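Local coordinates for protein transcription elongation factor SPT6 (Candida glabrata, PDB 3GXX) that probably acts as a histone H3-H4 chaperone that maintains chromatin structure during RNA polymerase II elongation, represented here by an SH2 domain, at residues P11-F16 with I35-R40; D43-T48 with I61-K66. The protein carries 2 engineered substitutions. All coordinates share one frame; numbering follows the deposited sequence.

Overall arrangement
Both contacts involve the central antiparallel sheet of the SH2 domain, and their centres lie about 10 Å apart. Contact 1 sets the loop 11-16 against strand 33-37, an outermost strand within this chain. Contact 2 pairs the next two strands, 45-52 and 55-65. The contacts meet between strands 33-37 and 45-52, where R36 N probably hydrogen-bonds to A46 O at 2.9 Å. R36 NE reaches T48 OG1, also at 2.9 Å. The contacts also meet where Y13 CE1 packs 3.5 Å from L45 CD2. By sequence, R36 probably corresponds to the phosphotyrosine-recognising arginine of canonical SH2 domains, so contact 1 probably lies at the phosphate pocket.

Contact 1 of 2, residues P11-F16 with I35-R40; sequences PYYFPF and IRQSSR
F14 and I35 meet where a loop of the SH2 domain packs beside the strand carrying the FLVRES-like sequence that contains R36. The loop 11-16 and strand residues 35-37 run in much the same direction, 28° apart. A single bridge pairs Y13 with I35. Its two bonds are I35 N to Y12 O (3.0 Å) and F14 N to I35 O (2.7 Å). The latter is nearly straight, with F14 N close to the C=O axis. Beyond P15, the centre of an inverse gamma turn, F16 O accepts a bond from Q37 N at 2.9 Å.

The side chains follow this backbone. Y13 has CG anti to its backbone N (chi1 -178°), which carries the ring along the strand. Y13 CD1 touches I35 CG2 at 3.7 Å, and the two side chains cross at about a right angle. At the far end of the ring, Y13 OH rests 3.5 Å from Q37 CB. The I35 side chain also packs on L86 and I90 of helix 86-98. F16 comes beside R36, with 3.9 Å between the two CB atoms, and F16 O lies against R36 CB at 3.2 Å.

R36 probably corresponds to the phosphotyrosine-binding arginine of canonical SH2 domains. Its guanidinium group is held by several hydrogen bonds, including one from NH2 to H58 ND1. These probably fix the rotation of the group. Within the strand, R36 NH1 also donates to Q37 O at 2.7 Å, with that oxygen only 5° out of the guanidinium plane.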
loop_
_atom_site.group_PDB
_atom_site.type_symbol
_atom_site.label_atom_id
_atom_site.label_comp_id
_atom_site.label_asym_id
_atom_site.label_seq_id
_atom_site.Cartn_x
_atom_site.Cartn_y
_atom_site.Cartn_z
ATOM N N PRO A 11 -6.842 -0.419 -8.721
ATOM C CA PRO A 11 -8.061 -0.702 -7.915
ATOM C C PRO A 11 -7.844 -0.715 -6.395
ATOM O O PRO A 11 -8.784 -0.437 -5.625
ATOM C CB PRO A 11 -8.501 -2.098 -8.410
ATOM C CG PRO A 11 -7.953 -2.147 -9.819
ATOM C CD PRO A 11 -6.637 -1.426 -9.781
ATOM N N TYR A 12 -6.648 -1.066 -5.935
ATOM C CA TYR A 12 -6.434 -1.110 -4.475
ATOM C C TYR A 12 -5.926 0.237 -3.942
ATOM O O TYR A 12 -5.795 0.432 -2.751
ATOM C CB TYR A 12 -5.441 -2.205 -4.126
ATOM C CG TYR A 12 -6.086 -3.464 -3.615
ATOM C CD1 TYR A 12 -6.250 -4.548 -4.445
ATOM C CD2 TYR A 12 -6.502 -3.575 -2.294
ATOM C CE1 TYR A 12 -6.842 -5.717 -4.018
ATOM C CE2 TYR A 12 -7.102 -4.766 -1.843
ATOM C CZ TYR A 12 -7.249 -5.815 -2.718
ATOM O OH TYR A 12 -7.836 -6.970 -2.334
ATOM N N TYR A 13 -5.633 1.164 -4.846
ATOM C CA TYR A 13 -5.264 2.500 -4.425
ATOM C C TYR A 13 -6.500 3.353 -4.150
ATOM O O TYR A 13 -7.283 3.642 -5.063
ATOM C CB TYR A 13 -4.376 3.213 -5.445
ATOM C CG TYR A 13 -3.966 4.599 -4.969
ATOM C CD1 TYR A 13 -2.722 4.812 -4.375
ATOM C CD2 TYR A 13 -4.830 5.697 -5.099
ATOM C CE1 TYR A 13 -2.308 6.132 -3.911
ATOM C CE2 TYR A 13 -4.468 6.988 -4.625
ATOM C CZ TYR A 13 -3.208 7.198 -4.023
ATOM O OH TYR A 13 -2.842 8.462 -3.603
ATOM N N PHE A 14 -6.645 3.778 -2.910
ATOM C CA PHE A 14 -7.694 4.703 -2.517
ATOM C C PHE A 14 -7.046 6.017 -2.041
ATOM O O PHE A 14 -6.097 6.043 -1.232
ATOM C CB PHE A 14 -8.491 4.150 -1.334
ATOM C CG PHE A 14 -9.525 3.087 -1.703
ATOM C CD1 PHE A 14 -10.871 3.410 -1.814
ATOM C CD2 PHE A 14 -9.146 1.770 -1.897
ATOM C CE1 PHE A 14 -11.809 2.427 -2.117
ATOM C CE2 PHE A 14 -10.083 0.795 -2.177
ATOM C CZ PHE A 14 -11.409 1.116 -2.286
ATOM N N PRO A 15 -7.596 7.121 -2.511
ATOM C CA PRO A 15 -7.067 8.434 -2.133
ATOM C C PRO A 15 -7.436 8.780 -0.705
ATOM O O PRO A 15 -8.046 9.793 -0.474
ATOM C CB PRO A 15 -7.719 9.383 -3.138
ATOM C CG PRO A 15 -8.944 8.669 -3.583
ATOM C CD PRO A 15 -8.654 7.192 -3.517
ATOM N N PHE A 16 -7.043 7.942 0.248
ATOM C CA PHE A 16 -7.338 8.171 1.643
ATOM C C PHE A 16 -6.093 8.618 2.390
ATOM O O PHE A 16 -5.034 8.122 2.090
ATOM C CB PHE A 16 -7.611 6.844 2.332
ATOM C CG PHE A 16 -8.899 6.279 2.074
ATOM C CD1 PHE A 16 -9.992 7.078 1.800
ATOM C CD2 PHE A 16 -9.048 4.906 2.144
ATOM C CE1 PHE A 16 -11.222 6.489 1.547
ATOM C CE2 PHE A 16 -10.273 4.335 1.899
ATOM C CZ PHE A 16 -11.365 5.115 1.628
ATOM N N ILE A 35 -3.855 0.501 -0.526
ATOM C CA ILE A 35 -2.792 1.457 -0.791
ATOM C C ILE A 35 -3.505 2.805 -0.726
ATOM O O ILE A 35 -4.556 2.969 -1.328
ATOM C CB ILE A 35 -2.244 1.226 -2.224
ATOM C CG1 ILE A 35 -2.003 -0.263 -2.490
ATOM C CG2 ILE A 35 -1.066 2.100 -2.529
ATOM C CD1 ILE A 35 -1.045 -0.973 -1.486
ATOM N N ARG A 36 -2.917 3.789 -0.045
ATOM C CA ARG A 36 -3.553 5.083 0.165
ATOM C C ARG A 36 -2.458 6.170 0.119
ATOM O O ARG A 36 -1.245 5.869 -0.105
ATOM C CB ARG A 36 -4.235 5.107 1.528
ATOM C CG ARG A 36 -3.252 4.767 2.640
ATOM C CD ARG A 36 -3.199 5.831 3.678
ATOM N NE ARG A 36 -2.464 5.351 4.855
ATOM C CZ ARG A 36 -1.476 6.034 5.424
ATOM N NH1 ARG A 36 -1.180 7.222 4.913
ATOM N NH2 ARG A 36 -0.821 5.558 6.519
ATOM N N GLN A 37 -2.843 7.416 0.333
ATOM C CA GLN A 37 -1.866 8.510 0.271
ATOM C C GLN A 37 -1.376 8.904 1.676
ATOM O O GLN A 37 -1.958 8.564 2.697
ATOM C CB GLN A 37 -2.460 9.765 -0.420
ATOM C CG GLN A 37 -3.635 10.280 0.392
ATOM C CD GLN A 37 -4.295 11.569 -0.121
ATOM O OE1 GLN A 37 -4.695 11.684 -1.302
ATOM N NE2 GLN A 37 -4.488 12.524 0.820
ATOM N N SER A 38 -0.315 9.695 1.663
ATOM C CA SER A 38 0.437 10.060 2.834
ATOM C C SER A 38 0.980 11.445 2.606
ATOM O O SER A 38 1.771 11.626 1.694
ATOM C CB SER A 38 1.618 9.099 2.994
ATOM O OG SER A 38 2.378 9.441 4.147
ATOM N N SER A 39 0.594 12.415 3.448
ATOM C CA SER A 39 1.111 13.801 3.318
ATOM C C SER A 39 2.330 14.172 4.121
ATOM O O SER A 39 2.383 15.262 4.606
ATOM C CB SER A 39 0.024 14.849 3.617
ATOM O OG SER A 39 -1.176 14.602 2.901
ATOM N N ARG A 40 3.355 13.334 4.187
ATOM C CA ARG A 40 4.603 13.737 4.894
ATOM C C ARG A 40 5.947 14.486 4.270
ATOM O O ARG A 40 6.326 15.625 4.760
ATOM C CB ARG A 40 4.795 12.715 5.994
ATOM C CG ARG A 40 3.577 12.905 7.013
ATOM C CD ARG A 40 3.601 14.403 7.430
ATOM N NE ARG A 40 2.412 15.059 7.988
ATOM C CZ ARG A 40 2.317 16.386 8.194
ATOM N NH1 ARG A 40 3.297 17.212 7.858
ATOM N NH2 ARG A 40 1.235 16.921 8.734
#

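Contact 2 of 2, residues D43-T48 with I61-K66; sequences DHLAIT and IQEMEK. Engineered in segment 61-66: M64 (natural residue Leu).
L45 and I61 lie on neighbouring strands whose short axes approach to 6.1 Å and run antiparallel at 152°. I61 N donates to L45 O at 3.2 Å, from well above the carbonyl plane. A water adds a second link. It donates to I61 O at 2.6 Å and accepts a weak bond from H44 N.

Apolar side chains pack between the strands. L45 CB and I61 CB are 3.8 Å apart. With CG1 anti to the carbonyl carbon (chi1 -50°), the longer branch of I61 extends so that CD1 meets I47 CG1 at 3.4 Å. These two isoleucines cross at about a right angle. Towards the loop end, D43 places OD1 3.4 Å from Q62 CA, while its CB lies 3.4 Å from I61 O. The carboxylate of E63 comes to the edge of the H44 ring, with OE2 3.5 Å from CE1. The two planes are 75° apart. E63 OE1 also has a weak hydrogen bond from H3, and L45 packs on V7 of helix 3-8.

The contact joins the two strands of the beta hairpin 45-52 and 55-65, part of the central antiparallel sheet that characterises the SH2 fold.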
loop_
_atom_site.group_PDB
_atom_site.type_symbol
_atom_site.label_atom_id
_atom_site.label_comp_id
_atom_site.label_asym_id
_atom_site.label_seq_id
_atom_site.Cartn_x
_atom_site.Cartn_y
_atom_site.Cartn_z
ATOM N N ASP A 43 7.595 10.072 1.503
ATOM C CA ASP A 43 6.862 9.145 0.674
ATOM C C ASP A 43 5.391 9.517 0.688
ATOM O O ASP A 43 4.819 9.768 1.779
ATOM C CB ASP A 43 6.996 7.718 1.198
ATOM C CG ASP A 43 8.432 7.344 1.515
ATOM O OD1 ASP A 43 9.253 7.387 0.587
ATOM O OD2 ASP A 43 8.745 7.011 2.669
ATOM N N HIS A 44 4.784 9.493 -0.509
ATOM C CA HIS A 44 3.399 9.884 -0.697
ATOM C C HIS A 44 2.464 8.649 -0.762
ATOM O O HIS A 44 1.244 8.774 -0.827
ATOM C CB HIS A 44 3.279 10.737 -1.979
ATOM C CG HIS A 44 3.412 9.951 -3.244
ATOM N ND1 HIS A 44 4.629 9.631 -3.800
ATOM C CD2 HIS A 44 2.484 9.403 -4.052
ATOM C CE1 HIS A 44 4.450 8.926 -4.900
ATOM N NE2 HIS A 44 3.154 8.779 -5.075
ATOM N N LEU A 45 3.044 7.447 -0.735
ATOM C CA LEU A 45 2.232 6.234 -0.769
ATOM C C LEU A 45 2.337 5.536 0.579
ATOM O O LEU A 45 3.368 5.670 1.239
ATOM C CB LEU A 45 2.737 5.294 -1.869
ATOM C CG LEU A 45 2.619 5.752 -3.350
ATOM C CD1 LEU A 45 3.358 4.813 -4.322
ATOM C CD2 LEU A 45 1.153 5.883 -3.732
ATOM N N ALA A 46 1.289 4.802 0.987
ATOM C CA ALA A 46 1.428 3.912 2.130
ATOM C C ALA A 46 0.472 2.749 2.002
ATOM O O ALA A 46 -0.531 2.852 1.292
ATOM C CB ALA A 46 1.151 4.672 3.455
ATOM N N ILE A 47 0.745 1.664 2.729
ATOM C CA ILE A 47 -0.229 0.570 2.932
ATOM C C ILE A 47 -0.804 0.632 4.341
ATOM O O ILE A 47 -0.064 0.795 5.321
ATOM C CB ILE A 47 0.458 -0.810 2.871
ATOM C CG1 ILE A 47 1.367 -0.832 1.676
ATOM C CG2 ILE A 47 -0.571 -1.949 2.793
ATOM C CD1 ILE A 47 2.300 -1.977 1.718
ATOM N N THR A 48 -2.115 0.443 4.431
ATOM C CA THR A 48 -2.793 0.337 5.687
ATOM C C THR A 48 -3.583 -0.958 5.645
ATOM O O THR A 48 -4.257 -1.217 4.678
ATOM C CB THR A 48 -3.709 1.517 5.861
ATOM O OG1 THR A 48 -2.906 2.701 5.956
ATOM C CG2 THR A 48 -4.571 1.361 7.132
ATOM N N ILE A 61 5.439 3.303 1.608
ATOM C CA ILE A 61 5.978 2.753 0.360
ATOM C C ILE A 61 6.907 3.790 -0.245
ATOM O O ILE A 61 6.457 4.897 -0.558
ATOM C CB ILE A 61 4.885 2.357 -0.626
ATOM C CG1 ILE A 61 3.846 1.484 0.086
ATOM C CG2 ILE A 61 5.487 1.654 -1.833
ATOM C CD1 ILE A 61 2.633 1.219 -0.737
ATOM N N GLN A 62 8.201 3.438 -0.311
ATOM C CA GLN A 62 9.247 4.308 -0.802
ATOM C C GLN A 62 9.346 4.156 -2.315
ATOM O O GLN A 62 9.261 3.046 -2.858
ATOM C CB GLN A 62 10.603 3.959 -0.171
ATOM C CG GLN A 62 10.686 4.084 1.352
ATOM C CD GLN A 62 12.080 3.730 1.878
ATOM O OE1 GLN A 62 12.404 2.558 2.082
ATOM N NE2 GLN A 62 12.917 4.749 2.092
ATOM N N GLU A 63 9.572 5.283 -2.975
ATOM C CA GLU A 63 9.603 5.338 -4.414
ATOM C C GLU A 63 10.952 5.856 -4.819
ATOM O O GLU A 63 11.322 6.983 -4.480
ATOM C CB GLU A 63 8.450 6.218 -4.914
ATOM C CG GLU A 63 8.350 6.394 -6.412
ATOM C CD GLU A 63 7.008 7.024 -6.846
ATOM O OE1 GLU A 63 5.982 6.311 -6.840
ATOM O OE2 GLU A 63 6.992 8.225 -7.222
HETATM N N MSE A 64 11.702 5.005 -5.519
HETATM C CA MSE A 64 13.062 5.312 -5.969
HETATM C C MSE A 64 13.215 5.045 -7.470
HETATM O O MSE A 64 12.410 4.311 -8.058
HETATM C CB MSE A 64 14.068 4.444 -5.226
HETATM C CG MSE A 64 13.914 4.420 -3.744
HETATM SE SE MSE A 64 15.234 3.440 -3.028
HETATM C CE MSE A 64 14.495 3.337 -1.387
ATOM N N GLU A 65 14.259 5.620 -8.077
ATOM C CA GLU A 65 14.545 5.431 -9.498
ATOM C C GLU A 65 15.569 4.322 -9.738
ATOM O O GLU A 65 16.324 3.961 -8.841
ATOM C CB GLU A 65 15.032 6.755 -10.118
ATOM C CG GLU A 65 13.888 7.735 -10.471
ATOM C CD GLU A 65 14.232 9.210 -10.222
ATOM O OE1 GLU A 65 15.333 9.668 -10.622
ATOM O OE2 GLU A 65 13.368 9.908 -9.628
ATOM N N LYS A 66 15.575 3.775 -10.950
ATOM C CA LYS A 66 16.640 2.868 -11.405
ATOM C C LYS A 66 17.631 3.662 -12.249
ATOM O O LYS A 66 17.618 4.889 -12.206
ATOM C CB LYS A 66 16.040 1.740 -12.243
ATOM C CG LYS A 66 15.031 0.874 -11.513
ATOM C CD LYS A 66 14.201 0.051 -12.490
ATOM C CE LYS A 66 13.066 -0.662 -11.768
ATOM N NZ LYS A 66 11.971 -1.049 -12.686
HETATM O O HOH W 1 6.166 6.950 -2.076
#